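Local coordinates for protein post-proline cleaving enzyme (Rickettsia typhi, PDB 4HVT) that probably acts as a serine-type oligopeptidase that cleaves peptides on the carboxyl side of proline, at residues Met53-Gln58 against Phe702-Lys707. Residues are numbered along the deposited sequence; the frame is centred on the assembly and turned at random.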
# COMPACT_ATOMS: atom_id res chain seq x y z
N MET A 53 -26.37 -17.93 5.14
CA MET A 53 -27.00 -16.69 5.60
C MET A 53 -27.88 -16.17 4.49
O MET A 53 -27.52 -16.27 3.33
CB MET A 53 -25.92 -15.66 5.97
CG MET A 53 -25.14 -16.10 7.20
SD MET A 53 -23.77 -14.99 7.61
CE MET A 53 -23.07 -15.75 9.08
N GLN A 54 -29.03 -15.63 4.87
CA GLN A 54 -29.98 -15.13 3.90
C GLN A 54 -29.36 -14.09 2.99
O GLN A 54 -29.74 -13.96 1.82
CB GLN A 54 -31.27 -14.58 4.59
N GLU A 55 -28.36 -13.35 3.51
CA GLU A 55 -27.82 -12.22 2.76
C GLU A 55 -26.82 -12.63 1.68
O GLU A 55 -26.49 -11.82 0.82
CB GLU A 55 -27.15 -11.22 3.70
CG GLU A 55 -28.08 -10.53 4.70
CD GLU A 55 -28.38 -11.33 5.97
OE1 GLU A 55 -27.86 -12.41 6.18
OE2 GLU A 55 -29.28 -10.89 6.73
N TYR A 56 -26.34 -13.87 1.72
CA TYR A 56 -25.22 -14.29 0.85
C TYR A 56 -25.51 -14.16 -0.66
O TYR A 56 -24.70 -13.59 -1.44
CB TYR A 56 -24.82 -15.72 1.18
CG TYR A 56 -23.66 -16.22 0.40
CD1 TYR A 56 -22.37 -15.98 0.86
CD2 TYR A 56 -23.82 -16.88 -0.82
CE1 TYR A 56 -21.27 -16.40 0.15
CE2 TYR A 56 -22.69 -17.31 -1.54
CZ TYR A 56 -21.44 -17.05 -1.05
OH TYR A 56 -20.30 -17.47 -1.70
N LYS A 57 -26.67 -14.69 -1.09
CA LYS A 57 -27.01 -14.67 -2.51
C LYS A 57 -26.97 -13.27 -3.05
O LYS A 57 -26.45 -13.04 -4.14
CB LYS A 57 -28.42 -15.25 -2.76
N GLN A 58 -27.55 -12.31 -2.31
CA GLN A 58 -27.66 -10.92 -2.78
C GLN A 58 -26.28 -10.21 -2.80
O GLN A 58 -25.89 -9.58 -3.80
CB GLN A 58 -28.62 -10.15 -1.87
CG GLN A 58 -28.97 -8.75 -2.35
CD GLN A 58 -29.45 -8.65 -3.79
OE1 GLN A 58 -30.14 -9.54 -4.33
NE2 GLN A 58 -29.13 -7.54 -4.43
N PHE A 702 -20.76 -9.00 7.53
CA PHE A 702 -21.17 -7.74 8.15
C PHE A 702 -22.62 -7.51 7.95
O PHE A 702 -23.29 -6.98 8.84
CB PHE A 702 -20.34 -6.58 7.60
CG PHE A 702 -19.02 -6.40 8.31
CD1 PHE A 702 -19.01 -6.10 9.66
CD2 PHE A 702 -17.80 -6.40 7.60
CE1 PHE A 702 -17.83 -5.89 10.35
CE2 PHE A 702 -16.63 -6.19 8.27
CZ PHE A 702 -16.64 -5.95 9.66
N ALA A 703 -23.12 -7.86 6.77
CA ALA A 703 -24.54 -7.61 6.47
C ALA A 703 -25.38 -8.44 7.42
O ALA A 703 -26.40 -7.96 7.97
CB ALA A 703 -24.84 -7.98 5.05
N ASN A 704 -24.96 -9.67 7.65
CA ASN A 704 -25.70 -10.56 8.53
C ASN A 704 -25.57 -10.18 10.01
O ASN A 704 -26.57 -10.21 10.76
CB ASN A 704 -25.24 -11.99 8.29
CG ASN A 704 -25.93 -13.00 9.16
OD1 ASN A 704 -27.06 -13.51 8.82
ND2 ASN A 704 -25.32 -13.30 10.28
N ALA A 705 -24.36 -9.81 10.43
CA ALA A 705 -24.08 -9.41 11.81
C ALA A 705 -24.76 -8.10 12.23
O ALA A 705 -25.25 -7.98 13.39
CB ALA A 705 -22.57 -9.34 12.08
N LEU A 706 -24.89 -7.16 11.29
CA LEU A 706 -25.30 -5.80 11.63
C LEU A 706 -26.66 -5.51 11.09
O LEU A 706 -27.09 -4.36 11.17
CB LEU A 706 -24.26 -4.79 11.09
CG LEU A 706 -22.81 -5.05 11.53
CD1 LEU A 706 -21.83 -4.07 10.87
CD2 LEU A 706 -22.62 -5.01 13.04
N LYS A 707 -27.27 -6.50 10.43
CA LYS A 707 -28.66 -6.40 9.97
C LYS A 707 -28.86 -5.37 8.86
O LYS A 707 -29.81 -4.60 8.90
CB LYS A 707 -29.60 -6.13 11.18
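Met53 lies across the side chain of Asn704 at about a right angle, its sulfur SD 3.4 Å from Asn704 CB. The contact sets the loop between helices 34-51 and 56-67, part of the N-terminal segment that precedes the beta-propeller, against the last helix, 688-706, of the alpha/beta-hydrolase domain. As in other prolyl oligopeptidases, this N-terminal helical segment packs on the catalytic domain; here its inter-helix loop meets the end of helix 688-706. Beyond CG the Met53 chain is extended, which carries SD and CE past the amide group. Asn704 reaches out from the helix between Met53 and Glu55. A type I turn from Met53 to Tyr56, closed by the bond from Tyr56 N to Met53 O (3.1 Å), lets Met53 and Glu55 both face the helix. Glu55 also crosses Asn704, and its bend at chi2 (83°) brings OE1 to 3.4 Å from Asn704 CB; the carboxylate and amide planes stand 75° apart. Tyr56 extends the packing along the same helix, against Ile696, Asn697 and Thr700, while Phe702 and Leu706 turn inward to Trp504 and to Ala585 of strand 585-589. On the side of Ala703, the contact is purely aliphatic: the methyl CB sits 4.1 Å from Glu55 CG.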